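Local coordinates for protein ABC transporter (Caldanaerobius, PDB 4G68) that probably serves as the extracellular solute-binding protein of an ABC transporter, capturing xylan-derived oligosaccharides for uptake by a thermophilic bacterium, at residues A[82-87]-A[96-101]; A[229-234]-A[257-262]; A[242-247]-A[414-419]. One frame throughout, in Å; residues are numbered along the deposited sequence. Where two conformers were deposited one is given.

Contact 1: residues A[82-87]-A[96-101]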
loop_
_atom_site.group_PDB
_atom_site.type_symbol
_atom_site.label_atom_id
_atom_site.label_comp_id
_atom_site.label_asym_id
_atom_site.label_seq_id
_atom_site.Cartn_x
_atom_site.Cartn_y
_atom_site.Cartn_z
ATOM N N GLU A 82 -14.162 10.244 -14.849
ATOM C CA GLU A 82 -15.121 11.314 -14.564
ATOM C C GLU A 82 -14.389 12.563 -14.061
ATOM O O GLU A 82 -14.736 13.681 -14.436
ATOM C CB GLU A 82 -16.167 10.866 -13.537
ATOM C CG GLU A 82 -17.215 9.912 -14.086
ATOM C CD GLU A 82 -18.077 9.364 -12.943
ATOM O OE1 GLU A 82 -18.043 9.894 -11.815
ATOM O OE2 GLU A 82 -18.841 8.438 -13.165
ATOM N N ILE A 83 -13.403 12.352 -13.219
ATOM C CA ILE A 83 -12.576 13.460 -12.659
ATOM C C ILE A 83 -11.847 14.146 -13.806
ATOM O O ILE A 83 -11.820 15.381 -13.896
ATOM C CB ILE A 83 -11.544 12.915 -11.631
ATOM C CG1 ILE A 83 -12.213 12.648 -10.299
ATOM C CG2 ILE A 83 -10.382 13.905 -11.487
ATOM C CD1 ILE A 83 -11.307 11.817 -9.408
ATOM N N ILE A 84 -11.273 13.353 -14.709
ATOM C CA ILE A 84 -10.642 13.888 -15.911
ATOM C C ILE A 84 -11.669 14.583 -16.840
ATOM O O ILE A 84 -11.369 15.614 -17.401
ATOM C CB ILE A 84 -9.950 12.746 -16.673
ATOM C CG1 ILE A 84 -8.803 12.275 -15.767
ATOM C CG2 ILE A 84 -9.380 13.242 -17.966
ATOM C CD1 ILE A 84 -8.024 11.098 -16.165
ATOM N N ASP A 85 -12.841 14.002 -16.976
ATOM C CA ASP A 85 -13.856 14.605 -17.891
ATOM C C ASP A 85 -14.242 15.981 -17.339
ATOM O O ASP A 85 -14.410 16.910 -18.113
ATOM C CB ASP A 85 -15.042 13.693 -18.003
ATOM C CG ASP A 85 -14.735 12.464 -18.905
ATOM O OD1 ASP A 85 -13.655 12.385 -19.535
ATOM O OD2 ASP A 85 -15.555 11.548 -18.927
ATOM N N GLN A 86 -14.363 16.068 -16.011
ATOM C CA GLN A 86 -14.727 17.346 -15.393
ATOM C C GLN A 86 -13.635 18.412 -15.635
ATOM O O GLN A 86 -13.915 19.566 -16.011
ATOM C CB GLN A 86 -15.082 17.210 -13.891
ATOM C CG GLN A 86 -15.414 18.586 -13.329
ATOM C CD GLN A 86 -16.191 18.553 -12.034
ATOM O OE1 GLN A 86 -16.714 17.517 -11.616
ATOM N NE2 GLN A 86 -16.332 19.724 -11.420
ATOM N N TRP A 87 -12.382 18.026 -15.462
ATOM C CA TRP A 87 -11.281 18.953 -15.762
ATOM C C TRP A 87 -11.326 19.430 -17.181
ATOM O O TRP A 87 -11.147 20.636 -17.489
ATOM C CB TRP A 87 -9.913 18.309 -15.422
ATOM C CG TRP A 87 -8.787 19.135 -15.969
ATOM C CD1 TRP A 87 -8.293 19.104 -17.293
ATOM C CD2 TRP A 87 -7.962 20.103 -15.266
ATOM N NE1 TRP A 87 -7.301 20.009 -17.442
ATOM C CE2 TRP A 87 -7.026 20.634 -16.243
ATOM C CE3 TRP A 87 -7.944 20.626 -13.930
ATOM C CZ2 TRP A 87 -6.087 21.636 -15.921
ATOM C CZ3 TRP A 87 -6.999 21.651 -13.630
ATOM C CH2 TRP A 87 -6.066 22.110 -14.585
ATOM N N ILE A 96 -6.525 16.958 -20.593
ATOM C CA ILE A 96 -5.704 15.854 -20.075
ATOM C C ILE A 96 -6.116 14.587 -20.810
ATOM O O ILE A 96 -7.309 14.328 -20.992
ATOM C CB ILE A 96 -5.923 15.648 -18.524
ATOM C CG1 ILE A 96 -5.322 16.811 -17.693
ATOM C CG2 ILE A 96 -5.290 14.317 -18.094
ATOM C CD1 ILE A 96 -5.972 16.972 -16.311
ATOM N N VAL A 97 -5.118 13.747 -21.140
ATOM C CA VAL A 97 -5.404 12.414 -21.586
ATOM C C VAL A 97 -4.646 11.454 -20.714
ATOM O O VAL A 97 -3.474 11.649 -20.442
ATOM C CB VAL A 97 -4.951 12.215 -23.014
ATOM C CG1 VAL A 97 -5.198 10.765 -23.447
ATOM C CG2 VAL A 97 -5.722 13.144 -23.928
ATOM N N GLU A 98 -5.350 10.439 -20.276
ATOM C CA GLU A 98 -4.743 9.449 -19.313
ATOM C C GLU A 98 -4.427 8.157 -20.004
ATOM O O GLU A 98 -5.076 7.773 -21.034
ATOM C CB GLU A 98 -5.692 9.285 -18.082
ATOM C CG GLU A 98 -7.076 8.667 -18.400
ATOM C CD GLU A 98 -7.800 8.011 -17.232
ATOM O OE1 GLU A 98 -7.209 7.722 -16.176
ATOM O OE2 GLU A 98 -9.023 7.763 -17.374
ATOM N N SER A 99 -3.412 7.454 -19.496
ATOM C CA SER A 99 -3.136 6.070 -19.898
ATOM C C SER A 99 -3.089 5.288 -18.566
ATOM O O SER A 99 -2.367 5.694 -17.652
ATOM C CB SER A 99 -1.793 6.008 -20.635
ATOM O OG SER A 99 -1.391 4.646 -20.820
ATOM N N VAL A 100 -3.833 4.208 -18.471
ATOM C CA VAL A 100 -4.004 3.472 -17.207
ATOM C C VAL A 100 -3.359 2.094 -17.302
ATOM O O VAL A 100 -3.634 1.343 -18.239
ATOM C CB VAL A 100 -5.495 3.236 -16.898
ATOM C CG1 VAL A 100 -5.660 2.600 -15.517
ATOM C CG2 VAL A 100 -6.279 4.508 -16.974
ATOM N N THR A 101 -2.512 1.769 -16.331
ATOM C CA THR A 101 -1.748 0.468 -16.441
ATOM C C THR A 101 -1.856 -0.251 -15.091
ATOM O O THR A 101 -1.721 0.414 -14.019
ATOM C CB THR A 101 -0.290 0.751 -16.778
ATOM O OG1 THR A 101 -0.202 1.435 -18.023
ATOM C CG2 THR A 101 0.571 -0.570 -16.810
#
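Ile96 lays its terminal methyl on the Trp87 indole, and one helical turn earlier Ile84 reaches the side chain of Glu98; these two meetings fasten helix 76-90 to strand 95-100. Ile84 can be followed outward. Its CB leaves the helix in the direction of the strand and splits there. The CG2 branch, anti to the backbone N, stops 3.8 Å from the carbonyl O of Ile96 and 4.2 Å from Ile96 CG2. The CG1 branch runs on, fully extended (chi2 174°), and delivers CD1 to Glu98, where the methyl lies 3.5 Å from CB, 3.4 Å from CG and 3.3 Å from CD. Glu98 thus offers its aliphatic stem as well as its carboxylate carbon to one methyl group. Beyond, OE1 accepts a hydrogen bond from Asn69 of the adjacent strand 64-69. At the other end of the contact Ile96 CD1 stands over one face of Trp87 in a CH-pi contact, 3.4 Å from the centroid of the five-membered ring and 14° off its normal. The turn of the indole is fixed by NE1, hydrogen-bonded to the carbonyl O of Val94, while helix 356-377 packs against the tryptophan with Ala362 and Arg361. Phe67 of strand 64-69 touches both isoleucines, so the apolar layer continues beneath the helix. Helix and strand segments run nearly antiparallel, at 162° with their axes 8.8 Å apart, the geometry of the returning half of a beta-alpha-beta crossover: strand 64-69, helix 76-90 and the parallel strand 95-100, the alpha/beta architecture of periplasmic-binding-protein-like folds.

Contact 2: residues A[229-234]-A[257-262]. With XYP (beta-D-xylopyranose), chain D.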
loop_
_atom_site.group_PDB
_atom_site.type_symbol
_atom_site.label_atom_id
_atom_site.label_comp_id
_atom_site.label_asym_id
_atom_site.label_seq_id
_atom_site.Cartn_x
_atom_site.Cartn_y
_atom_site.Cartn_z
ATOM N N TRP A 229 4.132 -7.741 2.541
ATOM C CA TRP A 229 3.446 -7.039 3.624
ATOM C C TRP A 229 3.321 -7.816 4.881
ATOM O O TRP A 229 3.473 -7.241 6.004
ATOM C CB TRP A 229 2.069 -6.543 3.203
ATOM C CG TRP A 229 2.137 -5.257 2.426
ATOM C CD1 TRP A 229 2.842 -4.971 1.227
ATOM C CD2 TRP A 229 1.477 -4.007 2.781
ATOM N NE1 TRP A 229 2.638 -3.662 0.885
ATOM C CE2 TRP A 229 1.852 -3.031 1.788
ATOM C CE3 TRP A 229 0.651 -3.605 3.851
ATOM C CZ2 TRP A 229 1.358 -1.691 1.812
ATOM C CZ3 TRP A 229 0.191 -2.266 3.882
ATOM C CH2 TRP A 229 0.549 -1.334 2.888
ATOM N N TYR A 230 3.090 -9.130 4.707
ATOM C CA TYR A 230 2.989 -9.980 5.898
ATOM C C TYR A 230 4.347 -10.000 6.657
ATOM O O TYR A 230 4.399 -9.808 7.909
ATOM C CB TYR A 230 2.629 -11.414 5.518
ATOM C CG TYR A 230 1.228 -11.691 5.106
ATOM C CD1 TYR A 230 0.459 -12.625 5.826
ATOM C CD2 TYR A 230 0.723 -11.136 3.929
ATOM C CE1 TYR A 230 -0.877 -12.926 5.428
ATOM C CE2 TYR A 230 -0.597 -11.431 3.463
ATOM C CZ TYR A 230 -1.366 -12.316 4.234
ATOM O OH TYR A 230 -2.640 -12.625 3.828
ATOM N N TYR A 231 5.426 -10.249 5.909
ATOM C CA TYR A 231 6.755 -10.299 6.572
ATOM C C TYR A 231 6.998 -8.919 7.255
ATOM O O TYR A 231 7.359 -8.826 8.447
ATOM C CB TYR A 231 7.894 -10.599 5.567
ATOM C CG TYR A 231 9.184 -10.513 6.311
ATOM C CD1 TYR A 231 9.695 -11.650 6.931
ATOM C CD2 TYR A 231 9.871 -9.317 6.445
ATOM C CE1 TYR A 231 10.843 -11.595 7.707
ATOM C CE2 TYR A 231 11.060 -9.225 7.202
ATOM C CZ TYR A 231 11.507 -10.380 7.815
ATOM O OH TYR A 231 12.614 -10.306 8.599
ATOM N N ASP A 232 6.800 -7.822 6.506
ATOM C CA ASP A 232 7.233 -6.514 7.017
ATOM C C ASP A 232 6.447 -6.214 8.289
ATOM O O ASP A 232 7.016 -5.661 9.265
ATOM C CB ASP A 232 6.971 -5.407 5.978
ATOM C CG ASP A 232 7.818 -5.544 4.726
ATOM O OD1 ASP A 232 8.733 -6.378 4.662
ATOM O OD2 ASP A 232 7.551 -4.810 3.786
HETATM N N MSE A 233 5.153 -6.576 8.339
HETATM C CA MSE A 233 4.362 -6.429 9.607
HETATM C C MSE A 233 4.844 -7.279 10.685
HETATM O O MSE A 233 4.925 -6.791 11.809
HETATM C CB MSE A 233 2.833 -6.625 9.379
HETATM C CG MSE A 233 2.107 -6.902 10.720
HETATM SE SE MSE A 233 2.193 -5.308 11.867
HETATM C CE MSE A 233 1.205 -4.463 10.437
ATOM N N ILE A 234 5.114 -8.502 10.385
ATOM C CA ILE A 234 5.556 -9.378 11.481
ATOM C C ILE A 234 6.926 -8.833 12.020
ATOM O O ILE A 234 7.195 -8.822 13.269
ATOM C CB ILE A 234 5.684 -10.821 10.970
ATOM C CG1 ILE A 234 4.297 -11.416 10.655
ATOM C CG2 ILE A 234 6.305 -11.718 12.045
ATOM C CD1 ILE A 234 4.422 -12.750 9.914
ATOM N N GLN A 257 18.152 -10.967 15.098
ATOM C CA GLN A 257 17.298 -12.077 15.550
ATOM C C GLN A 257 15.822 -11.723 15.369
ATOM O O GLN A 257 15.042 -12.600 15.130
ATOM C CB GLN A 257 17.565 -12.478 17.009
ATOM C CG GLN A 257 16.823 -13.779 17.457
ATOM C CD GLN A 257 17.347 -15.006 16.724
ATOM O OE1 GLN A 257 16.586 -15.747 16.072
ATOM N NE2 GLN A 257 18.670 -15.192 16.739
ATOM N N ALA A 258 15.470 -10.443 15.501
ATOM C CA ALA A 258 14.078 -10.082 15.271
ATOM C C ALA A 258 13.616 -10.345 13.872
ATOM O O ALA A 258 12.493 -10.801 13.688
ATOM C CB ALA A 258 13.722 -8.632 15.706
ATOM N N PHE A 259 14.477 -10.069 12.879
ATOM C CA PHE A 259 14.104 -10.340 11.476
ATOM C C PHE A 259 14.091 -11.842 11.174
ATOM O O PHE A 259 13.287 -12.292 10.343
ATOM C CB PHE A 259 15.070 -9.666 10.509
ATOM C CG PHE A 259 14.980 -8.172 10.537
ATOM C CD1 PHE A 259 13.964 -7.514 11.246
ATOM C CD2 PHE A 259 15.859 -7.418 9.790
ATOM C CE1 PHE A 259 13.871 -6.134 11.288
ATOM C CE2 PHE A 259 15.741 -6.011 9.783
ATOM C CZ PHE A 259 14.768 -5.371 10.556
ATOM N N THR A 260 14.987 -12.592 11.821
ATOM C CA THR A 260 14.968 -14.048 11.645
ATOM C C THR A 260 13.742 -14.650 12.335
ATOM O O THR A 260 13.054 -15.554 11.745
ATOM C CB THR A 260 16.276 -14.639 12.234
ATOM O OG1 THR A 260 17.375 -14.085 11.481
ATOM C CG2 THR A 260 16.297 -16.151 12.052
ATOM N N ASP A 261 13.444 -14.171 13.523
ATOM C CA ASP A 261 12.214 -14.602 14.227
ATOM C C ASP A 261 10.977 -14.279 13.380
ATOM O O ASP A 261 10.026 -15.104 13.278
ATOM C CB ASP A 261 12.076 -13.943 15.608
ATOM C CG ASP A 261 13.024 -14.518 16.662
ATOM O OD1 ASP A 261 13.657 -15.575 16.434
ATOM O OD2 ASP A 261 13.056 -13.904 17.757
ATOM N N ALA A 262 10.937 -13.093 12.761
ATOM C CA ALA A 262 9.824 -12.782 11.852
ATOM C C ALA A 262 9.666 -13.792 10.675
ATOM O O ALA A 262 8.553 -14.173 10.304
ATOM C CB ALA A 262 9.880 -11.298 11.330
HETATM C C1 XYP D . 1.216 -0.882 -3.789
HETATM C C2 XYP D . 2.498 -1.234 -4.537
HETATM C C3 XYP D . 3.368 -2.083 -3.603
HETATM C C4 XYP D . 3.531 -1.435 -2.204
HETATM C C5 XYP D . 2.183 -0.924 -1.619
HETATM O O2 XYP D . 2.166 -1.886 -5.745
HETATM O O3 XYP D . 4.640 -2.251 -4.268
HETATM O O4 XYP D . 4.141 -2.319 -1.260
HETATM O O5 XYP D . 1.478 -0.171 -2.599
#
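A buried helix-helix crossing behind the glycan pocket joins helix 225-239, which carries the sugar-binding Trp229, to the first turns of helix 257-271. The segments cross at 135°, with axes 9.5 Å apart, and small Ala262 allows the approach: its CB lies 3.7 Å from Ile234 CG2 and 3.8 Å from Tyr231 CE1. Tyr231, with CG anti to the backbone N, carries its ring across to the second helix, where OH donates a 2.7 Å hydrogen bond to the carbonyl O of Phe259. That oxygen lies at the ring edge, and the hydroxyl comes in tilted 24° from the carbonyl plane. Replacing Tyr231 by a phenylalanine would probably leave the buried carbonyl of Phe259 without this donor and loosen the tie between the helices. At the pocket end of the same helix, Trp229 NE1 gives a nearly straight hydrogen bond (167°) to O4 of the beta-D-xylopyranose, 2.9 Å long, with the sugar at the indole edge. Around the two helices, His428 of helix 422-436 and Tyr445 of helix 442-453 meet the Tyr231 ring, Trp416 of helix 416-419 packs edge-to-face with Phe259, and strand 168-184 touches Trp229 through Gln177 and Ser179.

Contact 3: residues A[242-247]-A[414-419]. With XYP (beta-D-xylopyranose), chain D.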
loop_
_atom_site.group_PDB
_atom_site.type_symbol
_atom_site.label_atom_id
_atom_site.label_comp_id
_atom_site.label_asym_id
_atom_site.label_seq_id
_atom_site.Cartn_x
_atom_site.Cartn_y
_atom_site.Cartn_z
ATOM N N GLN A 242 11.800 1.416 15.203
ATOM C CA GLN A 242 13.191 1.943 15.124
ATOM C C GLN A 242 14.143 0.920 14.450
ATOM O O GLN A 242 14.976 1.281 13.637
ATOM C CB GLN A 242 13.734 2.340 16.527
ATOM C CG GLN A 242 15.070 3.106 16.428
ATOM C CD GLN A 242 14.914 4.376 15.628
ATOM O OE1 GLN A 242 14.128 5.280 15.980
ATOM N NE2 GLN A 242 15.609 4.439 14.515
ATOM N N LEU A 243 14.033 -0.347 14.832
ATOM C CA LEU A 243 14.939 -1.373 14.263
ATOM C C LEU A 243 14.716 -1.586 12.761
ATOM O O LEU A 243 15.696 -1.693 11.973
ATOM C CB LEU A 243 14.734 -2.726 14.959
ATOM C CG LEU A 243 15.569 -3.860 14.358
ATOM C CD1 LEU A 243 17.118 -3.566 14.433
ATOM C CD2 LEU A 243 15.279 -5.177 15.109
ATOM N N THR A 244 13.430 -1.579 12.353
ATOM C CA THR A 244 13.142 -1.578 10.913
ATOM C C THR A 244 13.792 -0.397 10.178
ATOM O O THR A 244 14.548 -0.589 9.184
ATOM C CB THR A 244 11.604 -1.670 10.645
ATOM O OG1 THR A 244 11.178 -3.012 10.887
ATOM C CG2 THR A 244 11.248 -1.282 9.247
ATOM N N ARG A 245 13.571 0.816 10.705
ATOM C CA ARG A 245 14.167 1.986 10.074
ATOM C C ARG A 245 15.702 1.931 10.024
ATOM O O ARG A 245 16.322 2.210 8.984
ATOM C CB ARG A 245 13.672 3.236 10.814
ATOM C CG ARG A 245 12.233 3.524 10.417
ATOM C CD ARG A 245 11.711 4.830 10.952
ATOM N NE ARG A 245 10.332 5.057 10.478
ATOM C CZ ARG A 245 10.013 5.734 9.387
ATOM N NH1 ARG A 245 10.979 6.269 8.623
ATOM N NH2 ARG A 245 8.749 5.926 9.073
ATOM N N ASP A 246 16.314 1.544 11.136
ATOM C CA ASP A 246 17.771 1.419 11.158
ATOM C C ASP A 246 18.302 0.438 10.126
ATOM O O ASP A 246 19.287 0.729 9.434
ATOM C CB ASP A 246 18.226 1.015 12.539
ATOM C CG ASP A 246 18.181 2.187 13.552
ATOM O OD1 ASP A 246 18.094 3.361 13.144
ATOM O OD2 ASP A 246 18.260 1.943 14.759
ATOM N N ALA A 247 17.634 -0.701 9.978
ATOM C CA ALA A 247 18.058 -1.660 9.014
ATOM C C ALA A 247 17.864 -1.083 7.617
ATOM O O ALA A 247 18.794 -1.187 6.762
ATOM C CB ALA A 247 17.332 -3.020 9.165
ATOM N N PRO A 414 6.740 2.706 5.828
ATOM C CA PRO A 414 6.187 2.241 4.530
ATOM C C PRO A 414 6.601 0.810 4.252
ATOM O O PRO A 414 7.660 0.359 4.753
ATOM C CB PRO A 414 6.870 3.157 3.515
ATOM C CG PRO A 414 7.043 4.444 4.292
ATOM C CD PRO A 414 7.465 3.973 5.651
ATOM N N ALA A 415 5.811 0.126 3.429
ATOM C CA ALA A 415 6.216 -1.241 3.013
ATOM C C ALA A 415 7.609 -1.206 2.419
ATOM O O ALA A 415 7.993 -0.204 1.801
ATOM C CB ALA A 415 5.237 -1.717 1.990
ATOM N N TRP A 416 8.403 -2.262 2.621
ATOM C CA TRP A 416 9.794 -2.130 2.400
ATOM C C TRP A 416 10.125 -1.925 0.927
ATOM O O TRP A 416 11.198 -1.417 0.611
ATOM C CB TRP A 416 10.547 -3.362 2.924
ATOM C CG TRP A 416 10.541 -3.450 4.441
ATOM C CD1 TRP A 416 9.659 -2.846 5.384
ATOM C CD2 TRP A 416 11.448 -4.267 5.230
ATOM N NE1 TRP A 416 9.980 -3.268 6.647
ATOM C CE2 TRP A 416 11.035 -4.133 6.618
ATOM C CE3 TRP A 416 12.525 -5.112 4.909
ATOM C CZ2 TRP A 416 11.723 -4.785 7.671
ATOM C CZ3 TRP A 416 13.179 -5.767 5.961
ATOM C CH2 TRP A 416 12.789 -5.596 7.303
ATOM N N ASP A 417 9.272 -2.379 0.002
ATOM C CA ASP A 417 9.577 -2.188 -1.436
ATOM C C ASP A 417 9.217 -0.780 -1.964
ATOM O O ASP A 417 9.491 -0.506 -3.150
ATOM C CB ASP A 417 8.858 -3.219 -2.305
ATOM C CG ASP A 417 7.306 -3.051 -2.276
ATOM O OD1 ASP A 417 6.751 -2.383 -1.350
ATOM O OD2 ASP A 417 6.652 -3.584 -3.228
ATOM N N ILE A 418 8.693 0.091 -1.092
ATOM C CA ILE A 418 8.535 1.504 -1.377
ATOM C C ILE A 418 9.641 2.263 -0.608
ATOM O O ILE A 418 10.006 3.359 -0.955
ATOM C CB ILE A 418 7.178 2.050 -0.778
ATOM C CG1 ILE A 418 6.008 1.408 -1.380
ATOM C CG2 ILE A 418 7.063 3.587 -0.848
ATOM C CD1 ILE A 418 4.685 1.987 -0.837
ATOM N N TYR A 419 10.111 1.712 0.485
ATOM C CA TYR A 419 11.084 2.437 1.279
ATOM C C TYR A 419 12.453 2.184 0.675
ATOM O O TYR A 419 13.230 3.161 0.471
ATOM C CB TYR A 419 11.054 1.934 2.746
ATOM C CG TYR A 419 11.883 2.849 3.632
ATOM C CD1 TYR A 419 11.263 3.853 4.349
ATOM C CD2 TYR A 419 13.268 2.696 3.742
ATOM C CE1 TYR A 419 11.996 4.730 5.139
ATOM C CE2 TYR A 419 14.032 3.562 4.535
ATOM C CZ TYR A 419 13.366 4.545 5.251
ATOM O OH TYR A 419 14.071 5.458 6.035
HETATM C C1 XYP D . 1.216 -0.882 -3.789
HETATM C C2 XYP D . 2.498 -1.234 -4.537
HETATM C C3 XYP D . 3.368 -2.083 -3.603
HETATM C C4 XYP D . 3.531 -1.435 -2.204
HETATM C C5 XYP D . 2.183 -0.924 -1.619
HETATM O O2 XYP D . 2.166 -1.886 -5.745
HETATM O O3 XYP D . 4.640 -2.251 -4.268
HETATM O O4 XYP D . 4.141 -2.319 -1.260
HETATM O O5 XYP D . 1.478 -0.171 -2.599
HETATM O O HOH W 1 8.874 -3.513 9.358
HETATM O O HOH W 2 13.757 6.747 9.065
#
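Thr244 and Arg245 of helix 241-248 face Trp416 and Tyr419 of the short helix 416-419, whose other side lines the glycan pocket of this solute-binding fold. Direct contacts are van der Waals: Thr244 CG2 approaches Trp416 NE1 at 3.5 Å, while the extended Arg245 chain brings its guanidinium up to both Tyr419 and Pro414, NH1 lying 3.9 Å from Tyr419 CE1 and NH2 near Pro414 CD. Guanidinium and phenol planes stand 84° apart, almost perpendicular. Water supplies the polar links. One molecule, in the indole plane, accepts from Trp416 NE1 and donates to Thr244 OG1; a second accepts from Arg245 NH1 in the guanidinium plane and donates weakly to Tyr419 OH. The firmer polar partners of these two side chains lie nearby, Ser412 O for Arg245 NH2 and Asn249 OD1 for Tyr419 OH. Backbone bonds shape the short helix, Ala415 O accepting from both Ile418 N and Tyr419 N. Its sugar-facing side binds beta-D-xylopyranose: Ile418 CG1 packs 3.9 Å from C4, and Asp417 takes two hydroxyls. With Asp417 CG set between its backbone N and carbonyl carbon (chi1 66°), the carboxylate spans neighbouring oxygens, OD1 accepting from O4 and OD2 from O3, each at 2.6 Å.

How the contacts relate
All three contacts are largely buried, but contact 1 lies across the chain's centre from the other two, about 39 Å from contact 2 and 33 Å from contact 3, centre to centre. It is an apolar helix-on-strand layer. Contacts 2 and 3 instead join helices, alternate along the chain and touch each other: Asp232 OD2 probably accepts from Trp416 N, and the Phe259 ring packs on Ala247 and Trp416. Both reach the same xylose, at one shared hydroxyl. Their chemistry differs, a direct hydroxyl-to-carbonyl bond joining the helices in contact 2 and two waters bridging contact 3, one between buried Thr244 and Trp416, the other between the partly exposed Arg245 and Tyr419.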